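Long-range contacts in alpha-1,3-glucanase (Streptomyces thermodiastaticus, PDB 7C7D), which hydrolyses alpha-1,3-glucan, cutting the alpha-1,3-glycosidic bonds between glucose units as a thermostable glycosidase of family GH87: residues Val105-Asn110 with Gly170-Ala175; Glu196-Ala202 with Ala264-Tyr268; Val256-Leu261 with Ser282-Leu288; Ala292-Val297 with Met322-Lys328; Glu296-Arg300 with Thr350-Gly354. All blocks are in the same frame, centred on the assembly; numbering follows the deposited sequence. Where two conformers were deposited one is given.

Contact 1: Val105-Asn110 with Gly170-Ala175; sequences VPRAAN and GRDVQA
A109 and V173 make an antiparallel, hydrogen-bonded pair: A109 N donates to V173 O at 3.1 Å. Their side chains leave on the same face, where A109 CB lies 4.2 Å from V173 CG2. V173 CG2 also meets V105 CG1 at 3.8 Å. V173 places CG1 anti to its own carbonyl carbon (chi1 -58°), which leaves CG2 to fill the corner between A109 and V105. V105 in turn rests on the backbone of the other segment, its CB 3.3 Å from Q174 O. The two segments are neighbouring passages between the antiparallel sheets of the N-terminal beta-sandwich. V105-N110 runs from strand 100-104 to strand 109-117, and G170-A175 from strand 163-169 to strand 178-183, so the chain turns its corner at N110 beside the corner at G170 and R171. At the opposite end Q174 sets off away from its partner, but a bend at chi2 (-75°) brings its amide back to A108, with NE2 3.2 Å from A108 CB. Q174 OE1 accepts from A175 N at 2.7 Å, and a water links it to A108 N. At the corner N110 and D172 lie side by side, their flat ends 60° apart, with N110 CB 3.3 Å from D172 OD1. A second water joins N110 O to G170 N. Further out, N110 OD1 accepts a hydrogen bond from V198 N, and R107 NH2 reaches T60 OG1.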
# COMPACT_ATOMS: atom_id res chain seq x y z
N VAL A 105 -13.80 -2.72 -21.59
CA VAL A 105 -12.83 -3.69 -21.07
C VAL A 105 -11.46 -3.41 -21.68
O VAL A 105 -11.34 -3.29 -22.92
CB VAL A 105 -13.31 -5.11 -21.39
CG1 VAL A 105 -12.26 -6.13 -21.04
CG2 VAL A 105 -14.60 -5.40 -20.65
N PRO A 106 -10.40 -3.27 -20.88
CA PRO A 106 -9.09 -2.91 -21.42
C PRO A 106 -8.23 -4.07 -21.90
O PRO A 106 -7.23 -3.83 -22.60
CB PRO A 106 -8.42 -2.23 -20.21
CG PRO A 106 -8.96 -3.00 -19.05
CD PRO A 106 -10.41 -3.28 -19.41
N ARG A 107 -8.60 -5.31 -21.57
CA ARG A 107 -7.78 -6.48 -21.85
C ARG A 107 -8.63 -7.71 -21.59
O ARG A 107 -9.69 -7.63 -20.97
CB ARG A 107 -6.56 -6.52 -20.93
CG ARG A 107 -6.95 -6.82 -19.48
CD ARG A 107 -5.80 -6.63 -18.53
NE ARG A 107 -4.85 -7.73 -18.60
CZ ARG A 107 -3.59 -7.64 -18.17
NH1 ARG A 107 -2.78 -8.69 -18.26
NH2 ARG A 107 -3.15 -6.50 -17.66
N ALA A 108 -8.14 -8.86 -22.05
CA ALA A 108 -8.81 -10.12 -21.76
C ALA A 108 -8.95 -10.29 -20.26
O ALA A 108 -7.98 -10.12 -19.51
CB ALA A 108 -8.00 -11.28 -22.32
N ALA A 109 -10.15 -10.63 -19.81
CA ALA A 109 -10.41 -10.73 -18.39
C ALA A 109 -11.57 -11.68 -18.16
O ALA A 109 -12.43 -11.86 -19.03
CB ALA A 109 -10.71 -9.36 -17.78
N ASN A 110 -11.57 -12.30 -16.98
CA ASN A 110 -12.68 -13.14 -16.53
C ASN A 110 -13.04 -12.84 -15.08
O ASN A 110 -13.82 -13.58 -14.48
CB ASN A 110 -12.37 -14.63 -16.70
CG ASN A 110 -11.17 -15.08 -15.88
OD1 ASN A 110 -10.50 -14.28 -15.22
ND2 ASN A 110 -10.88 -16.38 -15.91
N GLY A 170 -17.67 -15.53 -14.64
CA GLY A 170 -18.25 -16.69 -15.30
C GLY A 170 -18.16 -16.65 -16.80
O GLY A 170 -18.71 -17.53 -17.47
N ARG A 171 -17.46 -15.66 -17.34
CA ARG A 171 -17.32 -15.37 -18.76
C ARG A 171 -15.91 -14.84 -18.92
O ARG A 171 -15.30 -14.37 -17.95
CB ARG A 171 -18.33 -14.27 -19.15
CG ARG A 171 -18.72 -14.20 -20.61
CD ARG A 171 -19.27 -12.81 -20.92
NE ARG A 171 -19.90 -12.74 -22.23
CZ ARG A 171 -21.21 -12.57 -22.44
NH1 ARG A 171 -22.04 -12.44 -21.41
NH2 ARG A 171 -21.68 -12.53 -23.67
N ASP A 172 -15.37 -14.91 -20.13
CA ASP A 172 -14.11 -14.24 -20.43
C ASP A 172 -14.35 -13.14 -21.46
O ASP A 172 -14.35 -13.39 -22.67
CB ASP A 172 -13.00 -15.21 -20.83
CG ASP A 172 -12.67 -16.21 -19.74
OD1 ASP A 172 -11.47 -16.35 -19.42
OD2 ASP A 172 -13.60 -16.87 -19.22
N VAL A 173 -14.53 -11.92 -20.96
CA VAL A 173 -14.71 -10.74 -21.81
C VAL A 173 -13.38 -10.39 -22.45
O VAL A 173 -12.33 -10.90 -22.04
CB VAL A 173 -15.29 -9.56 -21.00
CG1 VAL A 173 -16.62 -9.96 -20.39
CG2 VAL A 173 -14.31 -9.13 -19.92
N GLN A 174 -13.40 -9.51 -23.45
CA GLN A 174 -12.20 -9.13 -24.17
C GLN A 174 -12.18 -7.62 -24.37
O GLN A 174 -13.18 -6.92 -24.18
CB GLN A 174 -12.08 -9.86 -25.51
CG GLN A 174 -10.98 -10.92 -25.51
CD GLN A 174 -9.61 -10.29 -25.58
OE1 GLN A 174 -9.47 -9.09 -25.80
NE2 GLN A 174 -8.58 -11.11 -25.42
N ALA A 175 -11.00 -7.11 -24.75
CA ALA A 175 -10.83 -5.68 -24.95
C ALA A 175 -11.82 -5.17 -25.98
O ALA A 175 -11.96 -5.73 -27.07
CB ALA A 175 -9.40 -5.39 -25.41
O HOH W 1 -6.58 -8.37 -24.46
O HOH W 2 -14.93 -16.14 -14.61

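Contact 2: Glu196-Ala202 with Ala264-Tyr268; sequences EQVSAAA and AGSWY
V198 and A201 press down on the two aromatic rings of the other loop, and here the contact is tight. V198 CG2 sits over one face of W267, 3.7 Å from the centroid of the five-membered ring. A201 CB does the same over the centre of Y268, 3.8 Å from the ring centroid. The Y268 ring is tied at its edge as well, since its OH donates to S199 O at 2.8 Å. A little farther on, A202 N meets a lone pair of A264 O in the carbonyl plane at 3.0 Å, on an almost straight line (174°). E196 and W267 make no direct bond; their planes stand 87° apart, and a water forms a polar link beside buried E196, accepting from W267 NE1 at 2.9 Å while donating to E196 OE2, which also forms a salt bridge with R346. The looser, solvent side lies by the exposed alanines, where another water donates to both A200 O and A264 O. The loop leaving the beta-sandwich is thus laid against a turn of the beta-helix. A264 O accepts hydrogen bonds from both A202 N and a water, and the phenol of Y268 is fixed in direction as a donor to the chain that crosses it.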
# COMPACT_ATOMS: atom_id res chain seq x y z
N GLU A 196 -9.15 -8.55 -14.55
CA GLU A 196 -8.08 -9.53 -14.35
C GLU A 196 -8.39 -10.83 -15.07
O GLU A 196 -9.55 -11.26 -15.14
CB GLU A 196 -7.90 -9.83 -12.85
CG GLU A 196 -6.69 -10.73 -12.55
CD GLU A 196 -6.34 -10.80 -11.08
OE1 GLU A 196 -6.90 -10.02 -10.28
OE2 GLU A 196 -5.48 -11.65 -10.73
N GLN A 197 -7.34 -11.46 -15.60
CA GLN A 197 -7.42 -12.82 -16.11
C GLN A 197 -6.95 -13.76 -15.01
O GLN A 197 -5.76 -13.82 -14.70
CB GLN A 197 -6.54 -12.97 -17.35
CG GLN A 197 -6.68 -14.33 -18.01
CD GLN A 197 -8.08 -14.58 -18.52
OE1 GLN A 197 -8.57 -15.71 -18.48
NE2 GLN A 197 -8.73 -13.54 -19.02
N VAL A 198 -7.89 -14.49 -14.42
CA VAL A 198 -7.60 -15.44 -13.36
C VAL A 198 -7.59 -16.84 -13.96
O VAL A 198 -8.53 -17.22 -14.67
CB VAL A 198 -8.64 -15.33 -12.22
CG1 VAL A 198 -8.44 -16.45 -11.21
CG2 VAL A 198 -8.53 -13.97 -11.55
N SER A 199 -6.54 -17.59 -13.67
CA SER A 199 -6.43 -18.95 -14.16
C SER A 199 -7.51 -19.83 -13.53
O SER A 199 -8.05 -19.53 -12.47
CB SER A 199 -5.06 -19.52 -13.77
OG SER A 199 -4.06 -19.07 -14.66
N ALA A 200 -7.83 -20.92 -14.22
CA ALA A 200 -8.71 -21.92 -13.63
C ALA A 200 -8.10 -22.46 -12.34
O ALA A 200 -6.88 -22.39 -12.12
CB ALA A 200 -8.95 -23.06 -14.62
N ALA A 201 -8.96 -23.00 -11.48
CA ALA A 201 -8.49 -23.57 -10.23
C ALA A 201 -7.45 -24.65 -10.49
O ALA A 201 -7.64 -25.51 -11.36
CB ALA A 201 -9.68 -24.15 -9.45
N ALA A 202 -6.35 -24.61 -9.75
CA ALA A 202 -5.28 -25.58 -9.93
C ALA A 202 -5.65 -26.90 -9.27
O ALA A 202 -6.50 -26.97 -8.38
CB ALA A 202 -3.98 -25.06 -9.32
N ALA A 264 -5.65 -23.53 -4.41
CA ALA A 264 -5.92 -23.69 -5.83
C ALA A 264 -5.92 -22.37 -6.58
O ALA A 264 -6.21 -22.35 -7.78
CB ALA A 264 -7.28 -24.38 -6.02
N GLY A 265 -5.57 -21.28 -5.89
CA GLY A 265 -5.69 -19.94 -6.42
C GLY A 265 -6.47 -19.08 -5.45
O GLY A 265 -7.42 -19.55 -4.83
N SER A 266 -6.07 -17.81 -5.31
CA SER A 266 -6.66 -16.94 -4.31
C SER A 266 -8.11 -16.57 -4.60
O SER A 266 -8.76 -15.97 -3.74
CB SER A 266 -5.82 -15.68 -4.15
OG SER A 266 -5.87 -14.92 -5.35
N TRP A 267 -8.64 -16.89 -5.79
CA TRP A 267 -10.05 -16.71 -6.07
C TRP A 267 -10.87 -17.96 -5.78
O TRP A 267 -12.10 -17.91 -5.91
CB TRP A 267 -10.26 -16.25 -7.52
CG TRP A 267 -9.73 -14.87 -7.78
CD1 TRP A 267 -8.42 -14.47 -7.73
CD2 TRP A 267 -10.49 -13.70 -8.11
NE1 TRP A 267 -8.32 -13.13 -8.02
CE2 TRP A 267 -9.57 -12.64 -8.26
CE3 TRP A 267 -11.85 -13.45 -8.30
CZ2 TRP A 267 -9.98 -11.34 -8.60
CZ3 TRP A 267 -12.25 -12.16 -8.63
CH2 TRP A 267 -11.32 -11.12 -8.78
N TYR A 268 -10.23 -19.05 -5.38
CA TYR A 268 -10.91 -20.33 -5.17
C TYR A 268 -10.76 -20.88 -3.76
O TYR A 268 -11.74 -21.39 -3.20
CB TYR A 268 -10.37 -21.37 -6.16
CG TYR A 268 -10.47 -20.93 -7.60
CD1 TYR A 268 -11.70 -20.89 -8.25
CD2 TYR A 268 -9.34 -20.54 -8.30
CE1 TYR A 268 -11.79 -20.48 -9.57
CE2 TYR A 268 -9.43 -20.12 -9.61
CZ TYR A 268 -10.65 -20.09 -10.24
OH TYR A 268 -10.73 -19.68 -11.55
O HOH W 3 -5.46 -12.85 -8.24
O HOH W 4 -5.23 -21.01 -9.97

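Contact 3: Val256-Leu261 with Ser282-Leu288; sequences VQNVTL and SAGHVHL
S282 OG is gripped by two backbone groups: it donates to V256 O at 2.8 Å and accepts from G284 N at 2.9 Å, the second bond closing an ST turn. With OG anti to the nitrogen of S282 (chi1 165°), the hydroxyl reaches across to the backbone of V256-L261. Beside it, A283 N donates to Q257 OE1 at 2.9 Å, standing 47° above the amide carbonyl plane. V286 CG2 packs on the same backbone, 3.3 Å from V256 O. From here the two segments settle into parallel strands 259-261 and 286-288, neighbouring coils of a right-handed parallel beta-helix of the pectate lyase type. N258 and H285, both with left-handed backbone angles, lie one above the other on adjacent coils, N258 ND2 3.7 Å from H285 CB, the side chains crossing at an angle although their planes are only 15° apart. N258 N donates to G284 O, V259 N to H285 O, H287 N to V259 O and L261 N to H287 O. V259, L261, V286 and L288 share one face, where F276, F291 and F308 also pack. T260 and H287 share the opposite face: T260 OG1 lies at the edge of the imidazole, 3.6 Å from H287 CD2, while H287 ND1 is hydrogen-bonded to S318 OG.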
# COMPACT_ATOMS: atom_id res chain seq x y z
N VAL A 256 4.08 -22.93 12.58
CA VAL A 256 4.11 -23.04 11.13
C VAL A 256 5.58 -22.98 10.70
O VAL A 256 6.21 -21.92 10.77
CB VAL A 256 3.28 -21.94 10.46
CG1 VAL A 256 3.23 -22.17 8.96
CG2 VAL A 256 1.86 -21.92 11.03
N GLN A 257 6.12 -24.13 10.32
CA GLN A 257 7.49 -24.25 9.83
C GLN A 257 7.55 -25.47 8.93
O GLN A 257 6.72 -26.38 9.04
CB GLN A 257 8.51 -24.38 10.98
CG GLN A 257 8.25 -25.53 11.95
CD GLN A 257 9.14 -25.46 13.20
OE1 GLN A 257 9.45 -24.37 13.69
NE2 GLN A 257 9.53 -26.62 13.71
N ASN A 258 8.54 -25.48 8.04
CA ASN A 258 8.85 -26.65 7.21
C ASN A 258 7.61 -27.17 6.48
O ASN A 258 7.29 -28.36 6.51
CB ASN A 258 9.50 -27.76 8.03
CG ASN A 258 10.79 -27.33 8.68
OD1 ASN A 258 11.00 -27.53 9.88
ND2 ASN A 258 11.67 -26.74 7.89
N VAL A 259 6.90 -26.26 5.82
CA VAL A 259 5.64 -26.62 5.19
C VAL A 259 5.31 -25.61 4.11
O VAL A 259 5.62 -24.42 4.23
CB VAL A 259 4.51 -26.75 6.24
CG1 VAL A 259 4.07 -25.37 6.74
CG2 VAL A 259 3.33 -27.53 5.68
N THR A 260 4.69 -26.09 3.05
CA THR A 260 4.05 -25.26 2.05
C THR A 260 2.55 -25.37 2.25
O THR A 260 2.01 -26.49 2.33
CB THR A 260 4.43 -25.74 0.65
OG1 THR A 260 5.83 -25.53 0.43
CG2 THR A 260 3.63 -25.01 -0.42
N LEU A 261 1.89 -24.24 2.40
CA LEU A 261 0.43 -24.18 2.46
C LEU A 261 -0.02 -23.62 1.12
O LEU A 261 0.20 -22.44 0.82
CB LEU A 261 -0.00 -23.28 3.62
CG LEU A 261 -1.45 -23.32 4.11
CD1 LEU A 261 -1.91 -24.74 4.31
CD2 LEU A 261 -1.58 -22.54 5.40
N SER A 282 10.07 -19.41 14.24
CA SER A 282 9.79 -20.53 13.35
C SER A 282 11.10 -21.03 12.78
O SER A 282 12.02 -20.24 12.52
CB SER A 282 8.86 -20.08 12.21
OG SER A 282 8.84 -21.02 11.16
N ALA A 283 11.19 -22.35 12.58
CA ALA A 283 12.32 -22.91 11.86
C ALA A 283 12.37 -22.48 10.40
O ALA A 283 13.38 -22.72 9.73
CB ALA A 283 12.28 -24.44 11.94
N GLY A 284 11.32 -21.85 9.89
CA GLY A 284 11.36 -21.33 8.54
C GLY A 284 10.95 -22.36 7.51
O GLY A 284 10.30 -23.37 7.80
N HIS A 285 11.35 -22.08 6.27
CA HIS A 285 10.97 -22.92 5.13
C HIS A 285 9.46 -23.06 5.05
O HIS A 285 8.92 -24.15 4.82
CB HIS A 285 11.72 -24.24 5.12
CG HIS A 285 13.20 -24.06 5.25
ND1 HIS A 285 13.99 -23.74 4.17
CD2 HIS A 285 14.01 -24.09 6.33
CE1 HIS A 285 15.25 -23.61 4.58
NE2 HIS A 285 15.28 -23.82 5.88
N VAL A 286 8.78 -21.94 5.25
CA VAL A 286 7.34 -21.82 5.12
C VAL A 286 7.06 -21.18 3.77
O VAL A 286 7.64 -20.15 3.43
CB VAL A 286 6.76 -20.92 6.23
CG1 VAL A 286 5.27 -20.72 6.01
CG2 VAL A 286 7.05 -21.52 7.60
N HIS A 287 6.17 -21.79 3.00
CA HIS A 287 5.76 -21.22 1.72
C HIS A 287 4.24 -21.12 1.69
O HIS A 287 3.56 -22.14 1.61
CB HIS A 287 6.32 -22.04 0.57
CG HIS A 287 7.79 -22.24 0.68
ND1 HIS A 287 8.70 -21.25 0.38
CD2 HIS A 287 8.52 -23.30 1.12
CE1 HIS A 287 9.92 -21.69 0.61
NE2 HIS A 287 9.84 -22.93 1.06
N LEU A 288 3.73 -19.89 1.77
CA LEU A 288 2.29 -19.65 1.68
C LEU A 288 2.00 -19.25 0.25
O LEU A 288 2.59 -18.30 -0.27
CB LEU A 288 1.88 -18.54 2.66
CG LEU A 288 2.31 -18.70 4.11
CD1 LEU A 288 1.82 -17.54 4.97
CD2 LEU A 288 1.81 -20.03 4.67

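Contact 4: Ala292-Val297 with Met322-Lys328; sequences AVIGEV and MWIQHVK
I294 sends its two branches into a hollow formed by W323, Q325 and H326 on the next coil. Its CD1 lies 4.0 Å from W323 CD1 and also comes up to the amide of Q325, while CG2 points to the imidazole, 3.9 Å from H326 ND1. A292 fills the neighbouring step with its methyl, CB to W323 CB 3.8 Å. On the other face of the sheet V293 takes the tips of two longer side chains: I324 CD1 comes to V293 CB at 3.9 Å, and the M322 methyl, folded back by bends at chi2 and chi3, reaches V293 CG2. Beneath this run parallel strands 292-294 and 323-325 of the beta-helix, only 4° apart in direction. Beyond them G295, having no side chain, lets H326 O come within 3.1 Å of its CA. V297 then turns back in, CG2 3.7 Å from V327 CA, and its N donates to that same H326 O at 3.1 Å. The outer row is locked by polar bonds. W323 NE1 points straight at Q325 OE1 (3.0 Å, 180°), and Q325 CG lies over the centre of the H326 ring, which stacks on Y145 and binds D163 through NE2. Since Q325 OE1 is taken up as acceptor and NE2 donates to D349, the two ends of the amide are told apart and its rotation is fixed.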
# COMPACT_ATOMS: atom_id res chain seq x y z
N ALA A 292 -6.49 -17.13 -0.41
CA ALA A 292 -6.92 -15.86 0.14
C ALA A 292 -7.06 -15.97 1.65
O ALA A 292 -7.47 -17.02 2.17
CB ALA A 292 -8.25 -15.42 -0.47
N VAL A 293 -6.70 -14.90 2.35
CA VAL A 293 -7.03 -14.74 3.77
C VAL A 293 -7.79 -13.43 3.88
O VAL A 293 -7.23 -12.35 3.64
CB VAL A 293 -5.80 -14.75 4.69
CG1 VAL A 293 -6.22 -14.52 6.13
CG2 VAL A 293 -5.05 -16.07 4.55
N ILE A 294 -9.07 -13.53 4.20
CA ILE A 294 -9.98 -12.40 4.26
C ILE A 294 -10.58 -12.37 5.66
O ILE A 294 -11.25 -13.33 6.07
CB ILE A 294 -11.07 -12.48 3.18
CG1 ILE A 294 -10.42 -12.65 1.79
CG2 ILE A 294 -11.95 -11.25 3.23
CD1 ILE A 294 -11.42 -12.72 0.66
N GLY A 295 -10.33 -11.29 6.39
CA GLY A 295 -10.78 -11.17 7.76
C GLY A 295 -12.12 -10.46 7.85
O GLY A 295 -12.83 -10.26 6.86
N GLU A 296 -12.46 -10.08 9.08
CA GLU A 296 -13.66 -9.31 9.38
C GLU A 296 -13.31 -8.08 10.20
O GLU A 296 -14.11 -7.59 10.99
CB GLU A 296 -14.72 -10.17 10.08
CG GLU A 296 -15.20 -11.34 9.24
CD GLU A 296 -15.99 -10.90 8.00
OE1 GLU A 296 -16.62 -9.83 8.04
OE2 GLU A 296 -15.98 -11.64 6.99
N VAL A 297 -12.10 -7.57 10.01
CA VAL A 297 -11.61 -6.44 10.81
C VAL A 297 -12.25 -5.16 10.30
O VAL A 297 -12.20 -4.86 9.10
CB VAL A 297 -10.08 -6.37 10.76
CG1 VAL A 297 -9.58 -5.15 11.50
CG2 VAL A 297 -9.47 -7.65 11.34
N MET A 322 -1.10 -14.54 -3.06
CA MET A 322 -2.13 -14.42 -2.04
C MET A 322 -3.04 -13.23 -2.29
O MET A 322 -2.66 -12.24 -2.93
CB MET A 322 -1.50 -14.24 -0.65
CG MET A 322 -0.50 -15.31 -0.26
SD MET A 322 -1.22 -16.93 0.06
CE MET A 322 -2.30 -16.56 1.44
N TRP A 323 -4.25 -13.32 -1.75
CA TRP A 323 -5.19 -12.21 -1.67
C TRP A 323 -5.46 -11.99 -0.19
O TRP A 323 -6.04 -12.86 0.47
CB TRP A 323 -6.48 -12.59 -2.38
CG TRP A 323 -7.54 -11.54 -2.39
CD1 TRP A 323 -8.35 -11.17 -1.35
CD2 TRP A 323 -7.93 -10.75 -3.51
NE1 TRP A 323 -9.21 -10.18 -1.76
CE2 TRP A 323 -8.97 -9.90 -3.08
CE3 TRP A 323 -7.48 -10.66 -4.83
CZ2 TRP A 323 -9.59 -8.99 -3.94
CZ3 TRP A 323 -8.10 -9.75 -5.68
CH2 TRP A 323 -9.13 -8.93 -5.22
N ILE A 324 -5.04 -10.84 0.34
CA ILE A 324 -5.11 -10.53 1.77
C ILE A 324 -5.99 -9.31 1.92
O ILE A 324 -5.74 -8.28 1.28
CB ILE A 324 -3.71 -10.25 2.33
CG1 ILE A 324 -2.75 -11.41 2.04
CG2 ILE A 324 -3.78 -9.92 3.82
CD1 ILE A 324 -3.18 -12.74 2.57
N GLN A 325 -7.04 -9.42 2.74
CA GLN A 325 -8.03 -8.35 2.78
C GLN A 325 -8.74 -8.33 4.13
O GLN A 325 -8.95 -9.37 4.75
CB GLN A 325 -9.05 -8.55 1.65
CG GLN A 325 -10.06 -7.45 1.50
CD GLN A 325 -11.04 -7.69 0.37
OE1 GLN A 325 -11.26 -8.84 -0.05
NE2 GLN A 325 -11.64 -6.62 -0.13
N HIS A 326 -9.16 -7.13 4.55
CA HIS A 326 -10.03 -6.98 5.73
C HIS A 326 -9.36 -7.49 7.00
O HIS A 326 -9.98 -8.16 7.83
CB HIS A 326 -11.41 -7.59 5.54
CG HIS A 326 -12.23 -6.93 4.48
ND1 HIS A 326 -13.25 -7.57 3.81
CD2 HIS A 326 -12.16 -5.68 3.95
CE1 HIS A 326 -13.77 -6.75 2.92
NE2 HIS A 326 -13.13 -5.60 2.98
N VAL A 327 -8.08 -7.17 7.15
CA VAL A 327 -7.33 -7.39 8.38
C VAL A 327 -6.82 -6.04 8.87
O VAL A 327 -7.06 -5.01 8.24
CB VAL A 327 -6.20 -8.42 8.20
CG1 VAL A 327 -6.79 -9.79 7.90
CG2 VAL A 327 -5.25 -8.02 7.06
N LYS A 328 -6.12 -6.03 10.01
CA LYS A 328 -5.52 -4.78 10.48
C LYS A 328 -4.21 -4.52 9.74
O LYS A 328 -4.11 -3.55 8.97
CB LYS A 328 -5.30 -4.83 12.00
CG LYS A 328 -4.78 -3.52 12.56
CD LYS A 328 -4.42 -3.59 14.03
CE LYS A 328 -3.19 -4.44 14.26
NZ LYS A 328 -2.63 -4.21 15.62
O HOH W 5 -14.62 -9.90 4.65
O HOH W 6 -10.01 -4.32 7.51

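Contact 5: Glu296-Arg300 with Thr350-Gly354; sequences EVTER and TTADG
Two loops on the outside of the parallel beta-helix meet here: V297-R300, following strand 292-294, and T351-D353, following strand 341-348. The coil of strand 323-325 lies between those strands, so the first loop reaches past it. T351 makes the direct hydrogen bond between them. Its OG1 donates to E299 O at 2.9 Å, approaching from above the carbonyl plane, 53° out of it. With chi1 at 60°, OG1 is wedged between the backbone nitrogen and carbonyl carbon of T351; from there it also touches V297 CG1 at 3.8 Å, and T351 CG2 lies near the carbonyl of E299. R300 then runs along the second loop fully extended, CG anti to its nitrogen (chi1 -177°). Its CD passes T351 O at 3.5 Å, and the guanidinium lies flat against A352, whose CB sits over the centre of one face, 3.7 Å from R300 NE. Salt bridges fix the plane of that group: NE to D302 and NH1 to D376. The charge therefore sits among carboxylates, which probably stabilise it. T350 OG1 braces the turn from within by donating to A352 O. Waters complete the contact. One donates to T351 O at 2.7 Å and takes a weak bond from R300 NH1; another donates to D353 OD1 at 3.0 Å and takes a weak bond from R300 NH2, whose own distance to D353 OD1 is 5.1 Å.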
# COMPACT_ATOMS: atom_id res chain seq x y z
N GLU A 296 -12.46 -10.08 9.08
CA GLU A 296 -13.66 -9.31 9.38
C GLU A 296 -13.31 -8.08 10.20
O GLU A 296 -14.11 -7.59 10.99
CB GLU A 296 -14.72 -10.17 10.08
CG GLU A 296 -15.20 -11.34 9.24
CD GLU A 296 -15.99 -10.90 8.00
OE1 GLU A 296 -16.62 -9.83 8.04
OE2 GLU A 296 -15.98 -11.64 6.99
N VAL A 297 -12.10 -7.57 10.01
CA VAL A 297 -11.61 -6.44 10.81
C VAL A 297 -12.25 -5.16 10.30
O VAL A 297 -12.20 -4.86 9.10
CB VAL A 297 -10.08 -6.37 10.76
CG1 VAL A 297 -9.58 -5.15 11.50
CG2 VAL A 297 -9.47 -7.65 11.34
N THR A 298 -12.89 -4.42 11.20
CA THR A 298 -13.58 -3.19 10.85
C THR A 298 -13.03 -1.98 11.60
O THR A 298 -13.55 -0.87 11.44
CB THR A 298 -15.08 -3.32 11.11
OG1 THR A 298 -15.30 -3.36 12.52
CG2 THR A 298 -15.63 -4.60 10.49
N GLU A 299 -12.00 -2.17 12.41
CA GLU A 299 -11.46 -1.09 13.22
C GLU A 299 -9.96 -1.32 13.35
O GLU A 299 -9.43 -2.35 12.93
CB GLU A 299 -12.11 -1.07 14.60
CG GLU A 299 -11.92 -2.37 15.34
CD GLU A 299 -12.97 -2.58 16.40
OE1 GLU A 299 -13.47 -1.58 16.96
OE2 GLU A 299 -13.29 -3.75 16.67
N ARG A 300 -9.28 -0.34 13.94
CA ARG A 300 -7.86 -0.44 14.20
C ARG A 300 -7.65 -0.49 15.71
O ARG A 300 -7.81 0.53 16.40
CB ARG A 300 -7.11 0.73 13.58
CG ARG A 300 -5.62 0.63 13.76
CD ARG A 300 -4.95 1.81 13.14
NE ARG A 300 -3.52 1.79 13.41
CZ ARG A 300 -2.65 2.52 12.74
NH1 ARG A 300 -3.06 3.33 11.78
NH2 ARG A 300 -1.36 2.45 13.05
N THR A 350 -7.02 -2.73 4.50
CA THR A 350 -6.50 -3.03 5.82
C THR A 350 -6.61 -1.78 6.68
O THR A 350 -6.44 -0.67 6.19
CB THR A 350 -5.04 -3.54 5.77
OG1 THR A 350 -4.19 -2.56 5.17
CG2 THR A 350 -4.94 -4.84 4.96
N THR A 351 -6.93 -1.96 7.96
CA THR A 351 -7.13 -0.77 8.79
C THR A 351 -5.83 -0.15 9.28
O THR A 351 -5.85 0.96 9.82
CB THR A 351 -8.08 -1.04 9.95
OG1 THR A 351 -7.54 -2.08 10.77
CG2 THR A 351 -9.46 -1.44 9.44
N ALA A 352 -4.70 -0.83 9.08
CA ALA A 352 -3.39 -0.25 9.35
C ALA A 352 -2.46 -0.60 8.18
O ALA A 352 -2.91 -0.67 7.03
CB ALA A 352 -2.84 -0.70 10.71
N ASP A 353 -1.17 -0.80 8.45
CA ASP A 353 -0.19 -0.98 7.38
C ASP A 353 -0.49 -2.23 6.55
O ASP A 353 -1.04 -3.22 7.03
CB ASP A 353 1.21 -1.17 7.98
CG ASP A 353 1.81 0.10 8.57
OD1 ASP A 353 1.11 1.10 8.79
OD2 ASP A 353 3.03 0.08 8.84
N GLY A 354 -0.04 -2.20 5.29
CA GLY A 354 -0.09 -3.42 4.50
C GLY A 354 0.95 -4.43 4.96
O GLY A 354 0.62 -5.60 5.22
O HOH W 7 -6.06 3.64 10.19
O HOH W 8 1.43 2.03 11.66

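How the contacts relate
The five contacts lead from the beta-sandwich into the beta-helix. Contact 1 lies in the sandwich, the domain that also binds calcium through E63, E65, S88, Q91 and D191. It touches contact 2, centres about 15 Å away, through N110 N and E196 O, 2.9 Å apart. Contact 2 joins the two domains and packs on contact 4, W267 CZ2 being 3.8 Å from W323 CZ3. Contacts 3 and 4 pair neighbouring coils of the beta-helix, centres about 20 Å apart. Contacts 4 and 5 are the closest, centres about 9 Å apart; they share E296 and V297, and K328 O lies 2.8 Å from A352 N. Contacts 1 and 3 are about 36 Å apart between centres.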